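Local coordinates for hypothetical protein (Geobacillus stearothermophilus, PDB 1SFS) that is of unknown function but carries an Rv2525c-like, glycoside hydrolase-like domain and is possibly a bacterial lysozyme, at residues G28-S34 / P225-A231; A35-T39 / F55-Y59; R58-E62 / H111-I117; P190-K194 / Y217-A221; A198-P203 / W213-Y217. One frame throughout, in Å; residues are numbered along the deposited sequence.

Overall arrangement
The five contacts follow one mixed sheet whose first and last strands pair, in keeping with the barrel-like folds of glycoside hydrolases. Contact 1 joins these strands, 29-33 and 227-231, and encloses the other four along the chain. Contact 2, about 10 Å from it between centres, runs from the loop before helix 40-49 to strand 55-59. Contact 3 continues from that strand to helix 98-114. Contacts 4 and 5, about 10 Å apart between centres, share Tyr217 and fasten one long loop to strand 211-218. Contacts 3 and 4 lie on opposite sides of the chain's centre, about 26 Å apart between centres. Contact 1 thus probably closes the sheet; the others fasten loops and a helix end.

Contact 1 of 5, residues G28-S34 / P225-A231; sequences GIWGVDS and PVDTNLA
Antiparallel strand pairing joins the first strand of the sheet, Ile29 to Asp33, to its last, Asp227 to Ala231, and so closes the curled sheet of this glycoside hydrolase-like domain. Ile29 with Ala231, Gly31 with Asn229 and Asp33 with Asp227 are the hydrogen-bonded pairs; at the centre, Gly31 N reaches Asn229 O over 2.9 Å and Asn229 N returns to Gly31 O over 2.8 Å. On the face turned to helix 40-49, Val32 CG1 meets Val226 CG2 at 4.1 Å. Leu230 CD2 lies at the edge of the Trp30 indole, 4.1 Å from its CD1, while Trp30 NE1 bonds to Tyr217 OH. The other face is polar at one end. Asn229 ND2 gives Asp33 OD2 a nearly straight bond of 2.8 Å (170°), arriving on the anti side of the carboxylate; Gln216 NE2 binds the same oxygen. Asp33 OD1 comes within 2.5 Å of Asp227 OD1, the two carboxylate planes turned 51° apart, and Asp227 OD2 takes the backbone N of Asp220. Amide donors thus occupy both OD2 atoms while the OD1 atoms face each other; acids at the C-terminal end of strand 29-33 would be compatible with a barrel-enzyme active site, though no role is established.

Contact 2 of 5, residues A35-T39 / F55-Y59; sequences AQVVT and FWGRY
Val38 sets its CG1 anti to the backbone N (chi1 -172°), which drops CG2 onto the indole of Trp56, while Arg58 folds at chi2 (-68°) and chi3 (-65°) to bring its guanidinium back under the backbone of residues 35-37. The methyl CG2 of Val38 sits squarely over the five-membered ring of Trp56, 3.4 Å from the centroid of that ring, a close CH-pi contact. Its sister CG1 reaches over the six-membered ring, 3.9 Å from Trp56 CH2. Two strands and a helix frame this packing: segment 35-39 is the start of the beta-alpha-beta crossover from strand 29-33 through helix 40-49 to the parallel neighbour 55-59, and Thr39 is the N-cap of that helix, its OG1 bonded to Leu42 N. The indole is fixed in rotation from its polar edge too, since Trp56 NE1 bonds to Ser34 OG. Arg58 is gripped on every nitrogen by partners beyond the pair: NE in a salt bridge with Glu74, NH2 by Glu68 O and NH1 by Ser34 O. Gln36 O lies over one face of the guanidinium, 3.2 Å above its plane, and Val37 CG2 comes to 3.8 Å from Arg58 NH2. Beside them, Tyr59 CE1 touches Ala35 CA at 3.8 Å. Glu74 OE1 also accepts the backbone N of Val38, tying the loop and the arginine to one carboxylate.

Contact 3 of 5, residues R58-E62 / H111-I117; sequences RYLSE and HARRLGI
Leu60 and His111 bring their CA atoms to 6.1 Å where the chain leaving strand 55-59 passes the last turn of helix 98-114, and no hydrogen bond spans the gap. That helix finishes in a Schellman motif: Gly116 takes a positive phi of 78°, and Ile117 N and Gly116 N bond back to Ala112 O and Arg113 O. The reversal swings Ile117 round to the same side as Leu115, and both face Leu60. With its CG anti to the carbonyl carbon (chi1 -73°), Leu60 lays CD2 against both, 3.8 Å from Leu115 CD1 and 3.9 Å from Ile117 CD1, with the backbone of Ala112 close by. Pro87 of strand 84-89 touches both Leu60 and Ile117, so the cluster joins the helix end to the outside of the sheet in a purely apolar contact. Earlier on the helix, His111 turns its ring flat beneath Ser61. In this CH-pi contact Ser61 CB stands over the centre of the imidazole, 3.8 Å from the centroid of the His111 ring and 12° off its normal. Replacing His111 by alanine is likely to leave Ser61 without the flat surface it rests on and to open a gap between the loop and the helix end. At the root of the histidine side chain, His111 CB packs on Leu60 CB at 4.0 Å.

Contact 4 of 5, residues P190-K194 / Y217-A221; sequences PGTTK and YGRDA
Tyr217 meets the 190-194 loop at both ends, through its backbone carbonyl and through its phenol. At the first end Gly191 N gives Tyr217 O a hydrogen bond of 3.0 Å that is nearly straight (165°) and lies in the carbonyl plane; Pro190 CD presses on the same oxygen at 3.2 Å. At the other, Thr193 OG1 approaches at the edge of the ring, close to its plane, and stands 2.8 Å from Tyr217 OH. Between these two points Gly191 O also lies along the ring edge, 3.2 Å from Tyr217 CD1. Thr192 turns from the tyrosine to the turn beyond it: its CG2, anti to the carbonyl carbon, settles on the backbone of the following residues, 3.4 Å from Gly218 C. A water accepts a hydrogen bond from Thr192 N (2.9 Å) and donates one to Arg219 O, giving a second, indirect backbone link.

Outside this shell, Thr193 OG1 is itself fixed by a bond to Lys194 O, and Trp30 NE1 also reaches the phenol oxygen. The ring reaches them because Tyr217 holds CG between its own N and carbonyl carbon (chi1 72°). Two glycines allow the close backbone approach, 3.9 Å between Gly191 CA and Gly218 CA: Gly191 adopts a phi of 127° that suits glycine alone, and a side chain on Gly218 would run into Thr192 N. Tyr217 and Gly218 together face Thr228 of strand 227-231, a classic beta bulge at the end of strand 211-218.

Contact 5 of 5, residues A198-P203 / W213-Y217; sequences APRYQP and WVWQY
The long loop between strands 182-185 and 211-218 folds back over the side of its own strand, and Pro199 to Pro203 wrap round the indole of Trp215. Pro203 lies on one face of that ring, its CA 3.8 Å from the centroid of the five-membered ring and only 7° off the normal, a CH-pi contact; on the opposite face Tyr217 CB sits 3.5 Å above the plane. The far end of the indole is met by Pro199 CG, 3.8 Å from Trp215 CH2, and by Arg200 O, 3.2 Å from Trp215 CZ3. With CG anti to its backbone N (chi1 178°), Trp215 sends the ring straight out from the strand into this wrap, and NE1 finds Pro188 O. A leucine at Trp215 would probably leave Pro203 without its flat partner and Pro188 O without its donor, with the loop less firmly seated on the strand.

If the sheet closes as in glycoside hydrolase barrels, Trp215 and Tyr217 would face outward while Gln216 between them turns inward to Asp33, and the loop would add a layer outside strand 211-218. Pro199 and Tyr201 continue the layer. Pro199 CD lies over one face of the Tyr217 ring, offset toward its rim, as a further CH-pi contact, 3.6 Å from Tyr217 CE1. Tyr201 runs past Trp215 in the opposite direction, its CE1 3.8 Å from Trp215 CB, and its hydroxyl hydrogen-bonds to Val212 O at the start of the strand. Pro203 CD covers the centre of the Tyr201 ring, 3.5 Å above its plane.

Contact 1 of 5, residues G28-S34 / P225-A231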
# COMPACT_ATOMS: atom_id res chain seq x y z
N GLY A 28 9.32 6.76 12.93
CA GLY A 28 8.87 6.31 11.56
C GLY A 28 10.05 6.19 10.61
O GLY A 28 10.98 6.98 10.58
N ILE A 29 10.06 5.19 9.76
CA ILE A 29 10.97 4.93 8.62
C ILE A 29 10.36 5.67 7.46
O ILE A 29 9.16 5.61 7.25
CB ILE A 29 10.90 3.38 8.40
CG1 ILE A 29 11.37 2.65 9.64
CG2 ILE A 29 11.67 2.99 7.18
CD1 ILE A 29 12.82 2.59 9.78
N TRP A 30 11.13 6.32 6.63
CA TRP A 30 10.62 7.18 5.55
C TRP A 30 10.71 6.50 4.22
O TRP A 30 11.69 5.79 3.93
CB TRP A 30 11.44 8.48 5.56
CG TRP A 30 10.96 9.56 4.62
CD1 TRP A 30 10.00 10.50 4.85
CD2 TRP A 30 11.46 9.80 3.31
NE1 TRP A 30 9.85 11.31 3.77
CE2 TRP A 30 10.73 10.92 2.81
CE3 TRP A 30 12.45 9.19 2.52
CZ2 TRP A 30 10.99 11.41 1.55
CZ3 TRP A 30 12.69 9.69 1.26
CH2 TRP A 30 11.97 10.78 0.80
N GLY A 31 9.71 6.74 3.40
CA GLY A 31 9.69 6.22 2.04
C GLY A 31 8.76 7.00 1.16
O GLY A 31 8.27 8.05 1.54
N VAL A 32 8.59 6.48 -0.07
CA VAL A 32 7.82 7.19 -1.07
C VAL A 32 6.93 6.21 -1.83
O VAL A 32 6.99 5.00 -1.58
CB VAL A 32 8.76 7.95 -2.08
CG1 VAL A 32 9.57 9.00 -1.32
CG2 VAL A 32 9.62 7.00 -2.87
N ASP A 33 6.11 6.70 -2.73
CA ASP A 33 5.40 5.85 -3.67
C ASP A 33 5.25 6.66 -4.98
O ASP A 33 5.29 7.90 -4.96
CB ASP A 33 4.05 5.36 -3.12
CG ASP A 33 3.07 6.45 -2.85
OD1 ASP A 33 2.45 6.92 -3.86
OD2 ASP A 33 2.91 6.85 -1.68
N SER A 34 5.06 5.95 -6.08
CA SER A 34 4.86 6.61 -7.35
C SER A 34 4.04 5.76 -8.30
O SER A 34 4.17 4.54 -8.37
CB SER A 34 6.19 6.96 -7.99
OG SER A 34 6.99 5.83 -8.29
N PRO A 225 8.07 13.44 -8.80
CA PRO A 225 6.67 13.02 -8.92
C PRO A 225 6.36 11.79 -8.08
O PRO A 225 6.09 10.67 -8.52
CB PRO A 225 6.52 12.73 -10.41
CG PRO A 225 7.88 12.25 -10.82
CD PRO A 225 8.83 13.10 -10.00
N VAL A 226 6.41 12.01 -6.75
CA VAL A 226 6.19 10.98 -5.76
C VAL A 226 5.34 11.50 -4.62
O VAL A 226 5.21 12.72 -4.40
CB VAL A 226 7.52 10.46 -5.18
CG1 VAL A 226 8.46 9.98 -6.27
CG2 VAL A 226 8.25 11.49 -4.30
N ASP A 227 4.76 10.58 -3.88
CA ASP A 227 4.14 10.84 -2.59
C ASP A 227 5.10 10.44 -1.49
O ASP A 227 5.99 9.62 -1.70
CB ASP A 227 2.86 10.05 -2.42
CG ASP A 227 1.96 10.23 -3.62
OD1 ASP A 227 1.47 9.20 -4.18
OD2 ASP A 227 1.66 11.35 -4.06
N THR A 228 4.91 10.98 -0.27
CA THR A 228 5.78 10.71 0.84
C THR A 228 5.06 9.98 1.97
O THR A 228 3.92 10.28 2.32
CB THR A 228 6.46 11.99 1.38
OG1 THR A 228 5.47 12.95 1.76
CG2 THR A 228 7.35 12.62 0.31
N ASN A 229 5.79 9.01 2.54
CA ASN A 229 5.23 8.08 3.54
C ASN A 229 6.17 7.94 4.71
O ASN A 229 7.39 8.11 4.60
CB ASN A 229 5.04 6.70 2.93
CG ASN A 229 4.09 6.71 1.77
OD1 ASN A 229 2.89 6.75 1.93
ND2 ASN A 229 4.64 6.63 0.55
N LEU A 230 5.59 7.52 5.83
CA LEU A 230 6.29 7.03 6.99
C LEU A 230 5.76 5.65 7.35
O LEU A 230 4.59 5.34 7.07
CB LEU A 230 6.15 7.95 8.19
CG LEU A 230 6.87 9.30 8.06
CD1 LEU A 230 6.28 10.30 9.04
CD2 LEU A 230 8.34 9.11 8.29
N ALA A 231 6.56 4.84 7.99
CA ALA A 231 6.16 3.48 8.37
C ALA A 231 6.63 3.12 9.75
O ALA A 231 7.67 3.58 10.22
CB ALA A 231 6.68 2.46 7.38

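Contact 2 of 5, residues A35-T39 / F55-Y59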
# COMPACT_ATOMS: atom_id res chain seq x y z
N ALA A 35 3.25 6.46 -9.12
CA ALA A 35 2.54 5.85 -10.21
C ALA A 35 3.48 5.31 -11.29
O ALA A 35 3.22 4.31 -11.91
CB ALA A 35 1.59 6.84 -10.82
N GLN A 36 4.58 6.03 -11.51
CA GLN A 36 5.51 5.67 -12.59
C GLN A 36 6.63 4.78 -12.06
O GLN A 36 6.94 4.68 -10.88
CB GLN A 36 5.95 6.93 -13.35
CG GLN A 36 6.96 7.67 -12.56
CD GLN A 36 7.19 9.05 -13.21
OE1 GLN A 36 6.43 9.98 -13.10
NE2 GLN A 36 8.35 9.22 -13.85
N VAL A 37 7.26 4.09 -13.03
CA VAL A 37 8.41 3.23 -12.82
C VAL A 37 9.56 3.96 -12.13
O VAL A 37 9.89 5.12 -12.50
CB VAL A 37 8.89 2.67 -14.17
CG1 VAL A 37 10.25 1.99 -14.13
CG2 VAL A 37 7.82 1.77 -14.73
N VAL A 38 10.21 3.24 -11.23
CA VAL A 38 11.43 3.75 -10.61
C VAL A 38 12.57 3.51 -11.58
O VAL A 38 13.16 2.45 -11.57
CB VAL A 38 11.70 3.09 -9.28
CG1 VAL A 38 12.87 3.80 -8.59
CG2 VAL A 38 10.49 3.13 -8.37
N THR A 39 12.93 4.48 -12.35
CA THR A 39 14.16 4.50 -13.12
C THR A 39 15.26 5.00 -12.22
O THR A 39 15.04 5.58 -11.15
CB THR A 39 13.98 5.44 -14.33
OG1 THR A 39 13.75 6.74 -13.79
CG2 THR A 39 12.89 4.95 -15.28
N PHE A 55 11.58 2.38 1.46
CA PHE A 55 10.59 1.61 0.76
C PHE A 55 9.99 2.49 -0.31
O PHE A 55 10.04 3.73 -0.21
CB PHE A 55 9.52 1.01 1.69
CG PHE A 55 8.73 2.06 2.47
CD1 PHE A 55 7.55 2.56 1.95
CD2 PHE A 55 9.20 2.56 3.66
CE1 PHE A 55 6.85 3.53 2.65
CE2 PHE A 55 8.48 3.54 4.37
CZ PHE A 55 7.30 4.00 3.87
N TRP A 56 9.43 1.84 -1.33
CA TRP A 56 8.89 2.55 -2.49
C TRP A 56 7.62 1.85 -2.92
O TRP A 56 7.66 0.69 -3.37
CB TRP A 56 9.93 2.63 -3.59
CG TRP A 56 9.66 3.71 -4.62
CD1 TRP A 56 8.52 3.94 -5.31
CD2 TRP A 56 10.60 4.71 -5.06
NE1 TRP A 56 8.67 5.03 -6.13
CE2 TRP A 56 9.93 5.50 -6.00
CE3 TRP A 56 11.91 5.01 -4.72
CZ2 TRP A 56 10.57 6.58 -6.63
CZ3 TRP A 56 12.54 6.07 -5.35
CH2 TRP A 56 11.86 6.84 -6.29
N GLY A 57 6.48 2.49 -2.77
CA GLY A 57 5.20 1.95 -3.19
C GLY A 57 5.07 1.98 -4.72
O GLY A 57 5.30 3.01 -5.34
N ARG A 58 4.71 0.84 -5.27
CA ARG A 58 4.60 0.66 -6.70
C ARG A 58 3.47 -0.29 -7.01
O ARG A 58 3.06 -1.11 -6.20
CB ARG A 58 5.91 0.08 -7.26
CG ARG A 58 7.06 1.07 -7.27
CD ARG A 58 6.84 2.22 -8.29
NE ARG A 58 6.83 1.65 -9.63
CZ ARG A 58 5.81 1.51 -10.43
NH1 ARG A 58 4.61 2.08 -10.15
NH2 ARG A 58 5.96 0.82 -11.54
N TYR A 59 2.95 -0.18 -8.23
CA TYR A 59 1.73 -0.88 -8.65
C TYR A 59 2.03 -2.19 -9.31
O TYR A 59 2.90 -2.33 -10.17
CB TYR A 59 0.89 0.07 -9.55
CG TYR A 59 0.45 1.23 -8.76
CD1 TYR A 59 1.25 2.36 -8.61
CD2 TYR A 59 -0.72 1.21 -8.01
CE1 TYR A 59 0.87 3.43 -7.82
CE2 TYR A 59 -1.14 2.25 -7.24
CZ TYR A 59 -0.35 3.37 -7.13
OH TYR A 59 -0.69 4.43 -6.34

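Contact 3 of 5, residues R58-E62 / H111-I117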
# COMPACT_ATOMS: atom_id res chain seq x y z
N ARG A 58 4.71 0.84 -5.27
CA ARG A 58 4.60 0.66 -6.70
C ARG A 58 3.47 -0.29 -7.01
O ARG A 58 3.06 -1.11 -6.20
CB ARG A 58 5.91 0.08 -7.26
CG ARG A 58 7.06 1.07 -7.27
CD ARG A 58 6.84 2.22 -8.29
NE ARG A 58 6.83 1.65 -9.63
CZ ARG A 58 5.81 1.51 -10.43
NH1 ARG A 58 4.61 2.08 -10.15
NH2 ARG A 58 5.96 0.82 -11.54
N TYR A 59 2.95 -0.18 -8.23
CA TYR A 59 1.73 -0.88 -8.65
C TYR A 59 2.03 -2.19 -9.31
O TYR A 59 2.90 -2.33 -10.17
CB TYR A 59 0.89 0.07 -9.55
CG TYR A 59 0.45 1.23 -8.76
CD1 TYR A 59 1.25 2.36 -8.61
CD2 TYR A 59 -0.72 1.21 -8.01
CE1 TYR A 59 0.87 3.43 -7.82
CE2 TYR A 59 -1.14 2.25 -7.24
CZ TYR A 59 -0.35 3.37 -7.13
OH TYR A 59 -0.69 4.43 -6.34
N LEU A 60 1.23 -3.21 -8.99
CA LEU A 60 1.36 -4.55 -9.52
C LEU A 60 0.99 -4.66 -10.99
O LEU A 60 1.47 -5.62 -11.64
CB LEU A 60 0.52 -5.52 -8.70
CG LEU A 60 1.08 -5.85 -7.31
CD1 LEU A 60 0.02 -6.54 -6.48
CD2 LEU A 60 2.31 -6.72 -7.37
N SER A 61 0.13 -3.79 -11.47
CA SER A 61 -0.33 -3.88 -12.87
C SER A 61 -0.57 -2.48 -13.40
O SER A 61 -0.64 -1.45 -12.69
CB SER A 61 -1.52 -4.80 -12.96
OG SER A 61 -2.63 -4.26 -12.29
N GLU A 62 -0.64 -2.44 -14.72
CA GLU A 62 -0.82 -1.24 -15.53
C GLU A 62 -2.28 -0.83 -15.51
O GLU A 62 -3.14 -1.64 -15.87
CB GLU A 62 -0.35 -1.54 -16.95
CG GLU A 62 -0.32 -0.34 -17.87
CD GLU A 62 0.95 0.44 -17.72
OE1 GLU A 62 1.00 1.58 -18.30
OE2 GLU A 62 1.94 -0.09 -17.08
N HIS A 111 -0.32 -11.45 -10.24
CA HIS A 111 0.68 -10.49 -10.63
C HIS A 111 1.92 -10.60 -9.73
O HIS A 111 3.05 -10.52 -10.24
CB HIS A 111 0.18 -9.05 -10.65
CG HIS A 111 -0.76 -8.80 -11.79
ND1 HIS A 111 -0.28 -8.69 -13.06
CD2 HIS A 111 -2.10 -8.68 -11.87
CE1 HIS A 111 -1.29 -8.49 -13.90
NE2 HIS A 111 -2.43 -8.49 -13.23
N ALA A 112 1.72 -10.76 -8.43
CA ALA A 112 2.86 -10.85 -7.51
C ALA A 112 3.74 -12.06 -7.88
O ALA A 112 4.96 -11.98 -7.86
CB ALA A 112 2.35 -10.94 -6.09
N ARG A 113 3.11 -13.19 -8.19
CA ARG A 113 3.91 -14.38 -8.53
C ARG A 113 4.70 -14.17 -9.81
O ARG A 113 5.88 -14.51 -9.89
CB ARG A 113 2.99 -15.59 -8.63
CG ARG A 113 2.46 -15.99 -7.26
CD ARG A 113 1.47 -17.11 -7.29
NE ARG A 113 1.14 -17.77 -6.04
CZ ARG A 113 0.08 -18.55 -5.86
NH1 ARG A 113 -0.77 -18.77 -6.85
NH2 ARG A 113 -0.16 -19.13 -4.68
N ARG A 114 3.91 -13.55 -10.82
CA ARG A 114 4.52 -13.28 -12.14
C ARG A 114 5.77 -12.45 -11.95
O ARG A 114 6.75 -12.67 -12.69
CB ARG A 114 3.55 -12.60 -13.07
CG ARG A 114 4.07 -12.17 -14.45
CD ARG A 114 2.86 -11.40 -15.09
NE ARG A 114 2.24 -12.33 -16.01
CZ ARG A 114 1.17 -11.95 -16.72
NH1 ARG A 114 0.73 -10.72 -16.51
NH2 ARG A 114 0.56 -12.73 -17.59
N LEU A 115 5.80 -11.53 -10.97
CA LEU A 115 6.90 -10.64 -10.69
C LEU A 115 7.93 -11.25 -9.79
O LEU A 115 8.96 -10.61 -9.53
CB LEU A 115 6.30 -9.38 -10.06
CG LEU A 115 5.56 -8.48 -11.01
CD1 LEU A 115 4.71 -7.46 -10.23
CD2 LEU A 115 6.44 -7.77 -12.02
N GLY A 116 7.73 -12.44 -9.24
CA GLY A 116 8.70 -13.06 -8.38
C GLY A 116 8.72 -12.50 -6.97
O GLY A 116 9.71 -12.65 -6.26
N ILE A 117 7.62 -11.91 -6.50
CA ILE A 117 7.56 -11.44 -5.12
C ILE A 117 7.42 -12.65 -4.22
O ILE A 117 6.50 -13.46 -4.47
CB ILE A 117 6.43 -10.45 -4.88
CG1 ILE A 117 6.58 -9.28 -5.84
CG2 ILE A 117 6.38 -10.06 -3.41
CD1 ILE A 117 5.52 -8.22 -5.74

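Contact 4 of 5, residues P190-K194 / Y217-A221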
# COMPACT_ATOMS: atom_id res chain seq x y z
N PRO A 190 -0.73 16.29 6.00
CA PRO A 190 -0.16 17.63 6.20
C PRO A 190 0.65 18.11 5.01
O PRO A 190 0.75 19.33 4.86
CB PRO A 190 0.72 17.46 7.43
CG PRO A 190 1.09 15.98 7.47
CD PRO A 190 -0.20 15.34 6.98
N GLY A 191 1.17 17.24 4.17
CA GLY A 191 1.87 17.64 2.96
C GLY A 191 3.23 17.01 2.85
O GLY A 191 3.86 16.58 3.85
N THR A 192 3.76 16.90 1.66
CA THR A 192 5.05 16.31 1.43
C THR A 192 6.16 17.13 2.11
O THR A 192 6.07 18.34 2.22
CB THR A 192 5.36 16.10 -0.05
OG1 THR A 192 5.34 17.37 -0.71
CG2 THR A 192 4.38 15.15 -0.71
N THR A 193 7.21 16.43 2.52
CA THR A 193 8.41 17.03 3.05
C THR A 193 9.61 16.21 2.61
O THR A 193 9.51 15.03 2.23
CB THR A 193 8.48 17.07 4.60
OG1 THR A 193 8.66 15.76 5.12
CG2 THR A 193 7.25 17.67 5.27
N LYS A 194 10.77 16.81 2.78
CA LYS A 194 12.04 16.08 2.79
C LYS A 194 12.01 15.11 3.95
O LYS A 194 11.37 15.30 4.98
CB LYS A 194 13.25 17.03 2.92
CG LYS A 194 13.45 17.93 1.72
CD LYS A 194 14.73 18.77 1.91
CE LYS A 194 14.99 19.62 0.66
NZ LYS A 194 16.38 20.17 0.66
N TYR A 217 1.65 10.72 4.30
CA TYR A 217 1.44 12.01 4.91
C TYR A 217 1.44 13.17 3.93
O TYR A 217 1.07 14.29 4.29
CB TYR A 217 2.45 12.25 6.04
CG TYR A 217 3.85 12.49 5.60
CD1 TYR A 217 4.30 13.77 5.35
CD2 TYR A 217 4.80 11.49 5.50
CE1 TYR A 217 5.61 14.02 4.96
CE2 TYR A 217 6.10 11.71 5.12
CZ TYR A 217 6.52 13.00 4.85
OH TYR A 217 7.82 13.21 4.47
N GLY A 218 1.83 12.91 2.67
CA GLY A 218 1.76 13.93 1.67
C GLY A 218 1.67 13.34 0.28
O GLY A 218 2.22 12.25 0.03
N ARG A 219 1.01 14.03 -0.63
CA ARG A 219 0.92 13.64 -2.03
C ARG A 219 1.57 14.69 -2.90
O ARG A 219 1.50 15.90 -2.60
CB ARG A 219 -0.55 13.41 -2.47
CG ARG A 219 -1.18 12.20 -1.83
CD ARG A 219 -2.62 12.07 -2.32
NE ARG A 219 -3.23 10.87 -1.80
CZ ARG A 219 -4.54 10.62 -1.97
NH1 ARG A 219 -5.41 11.40 -2.58
NH2 ARG A 219 -4.97 9.48 -1.45
N ASP A 220 2.18 14.22 -3.98
CA ASP A 220 2.66 14.94 -5.15
C ASP A 220 3.64 16.04 -4.77
O ASP A 220 3.39 17.27 -4.79
CB ASP A 220 1.48 15.51 -5.92
CG ASP A 220 0.55 14.47 -6.52
OD1 ASP A 220 0.94 13.32 -6.79
OD2 ASP A 220 -0.64 14.84 -6.71
N ALA A 221 4.84 15.62 -4.38
CA ALA A 221 5.91 16.46 -3.88
C ALA A 221 6.42 17.52 -4.83
O ALA A 221 7.10 18.43 -4.36
CB ALA A 221 7.10 15.59 -3.49
O HOH W 1 2.14 18.11 -0.42
O HOH W 2 3.30 18.44 -2.41

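Contact 5 of 5, residues A198-P203 / W213-Y217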
# COMPACT_ATOMS: atom_id res chain seq x y z
N ALA A 198 10.29 15.28 8.01
CA ALA A 198 9.03 14.54 8.13
C ALA A 198 8.41 14.72 9.51
O ALA A 198 9.14 14.89 10.50
CB ALA A 198 9.32 13.06 7.89
N PRO A 199 7.09 14.68 9.64
CA PRO A 199 6.46 14.81 10.94
C PRO A 199 6.59 13.55 11.75
O PRO A 199 6.92 12.48 11.24
CB PRO A 199 5.00 15.01 10.54
CG PRO A 199 4.84 14.32 9.22
CD PRO A 199 6.15 14.55 8.53
N ARG A 200 6.28 13.66 13.03
CA ARG A 200 6.12 12.50 13.88
C ARG A 200 5.09 11.55 13.28
O ARG A 200 4.06 11.95 12.73
CB ARG A 200 5.62 12.96 15.27
CG ARG A 200 5.55 11.81 16.29
CD ARG A 200 5.15 12.33 17.68
NE ARG A 200 3.94 13.14 17.56
CZ ARG A 200 2.71 12.62 17.64
NH1 ARG A 200 1.69 13.44 17.48
NH2 ARG A 200 2.44 11.35 17.87
N TYR A 201 5.35 10.26 13.42
CA TYR A 201 4.40 9.26 12.93
C TYR A 201 3.08 9.34 13.67
O TYR A 201 3.03 9.07 14.86
CB TYR A 201 5.05 7.88 13.06
CG TYR A 201 4.25 6.74 12.46
CD1 TYR A 201 4.27 6.53 11.08
CD2 TYR A 201 3.47 5.87 13.21
CE1 TYR A 201 3.59 5.52 10.47
CE2 TYR A 201 2.78 4.84 12.60
CZ TYR A 201 2.82 4.67 11.24
OH TYR A 201 2.16 3.68 10.58
N GLN A 202 2.01 9.66 12.96
CA GLN A 202 0.69 9.87 13.56
C GLN A 202 -0.44 9.62 12.56
O GLN A 202 -1.31 10.49 12.35
CB GLN A 202 0.58 11.27 14.21
CG GLN A 202 0.97 12.37 13.29
CD GLN A 202 1.31 13.72 13.85
OE1 GLN A 202 2.36 14.16 13.38
NE2 GLN A 202 0.51 14.35 14.69
N PRO A 203 -0.50 8.46 11.91
CA PRO A 203 -1.63 8.24 10.98
C PRO A 203 -2.96 8.18 11.71
O PRO A 203 -3.04 7.72 12.86
CB PRO A 203 -1.33 6.86 10.42
CG PRO A 203 -0.51 6.18 11.43
CD PRO A 203 0.35 7.29 12.02
N TRP A 213 0.51 0.51 9.94
CA TRP A 213 1.95 0.48 9.83
C TRP A 213 2.53 1.34 8.74
O TRP A 213 3.74 1.40 8.61
CB TRP A 213 2.47 -0.96 9.66
CG TRP A 213 2.27 -1.83 10.87
CD1 TRP A 213 1.77 -1.50 12.08
CD2 TRP A 213 2.61 -3.23 10.89
NE1 TRP A 213 1.79 -2.65 12.89
CE2 TRP A 213 2.29 -3.70 12.18
CE3 TRP A 213 3.15 -4.09 9.92
CZ2 TRP A 213 2.49 -5.02 12.53
CZ3 TRP A 213 3.36 -5.42 10.28
CH2 TRP A 213 3.02 -5.81 11.54
N VAL A 214 1.72 1.98 7.94
CA VAL A 214 2.17 2.90 6.90
C VAL A 214 1.28 4.12 6.93
O VAL A 214 0.08 3.99 7.17
CB VAL A 214 2.20 2.28 5.48
CG1 VAL A 214 3.28 2.95 4.64
CG2 VAL A 214 2.34 0.77 5.50
N TRP A 215 1.82 5.29 6.60
CA TRP A 215 1.10 6.53 6.61
C TRP A 215 1.55 7.36 5.40
O TRP A 215 2.73 7.77 5.35
CB TRP A 215 1.40 7.30 7.90
CG TRP A 215 0.74 8.63 7.98
CD1 TRP A 215 -0.44 9.04 7.45
CD2 TRP A 215 1.24 9.77 8.69
NE1 TRP A 215 -0.69 10.34 7.76
CE2 TRP A 215 0.34 10.82 8.52
CE3 TRP A 215 2.40 10.00 9.43
CZ2 TRP A 215 0.55 12.08 9.08
CZ3 TRP A 215 2.63 11.25 9.98
CH2 TRP A 215 1.70 12.26 9.80
N GLN A 216 0.66 7.65 4.48
CA GLN A 216 0.93 8.58 3.38
C GLN A 216 0.62 9.99 3.92
O GLN A 216 -0.55 10.37 4.00
CB GLN A 216 0.13 8.24 2.16
CG GLN A 216 0.62 8.99 0.92
CD GLN A 216 -0.27 8.67 -0.23
OE1 GLN A 216 -1.46 9.04 -0.18
NE2 GLN A 216 0.26 7.98 -1.22
N TYR A 217 1.65 10.72 4.30
CA TYR A 217 1.44 12.01 4.91
C TYR A 217 1.44 13.17 3.93
O TYR A 217 1.07 14.29 4.29
CB TYR A 217 2.45 12.25 6.04
CG TYR A 217 3.85 12.49 5.60
CD1 TYR A 217 4.30 13.77 5.35
CD2 TYR A 217 4.80 11.49 5.50
CE1 TYR A 217 5.61 14.02 4.96
CE2 TYR A 217 6.10 11.71 5.12
CZ TYR A 217 6.52 13.00 4.85
OH TYR A 217 7.82 13.21 4.47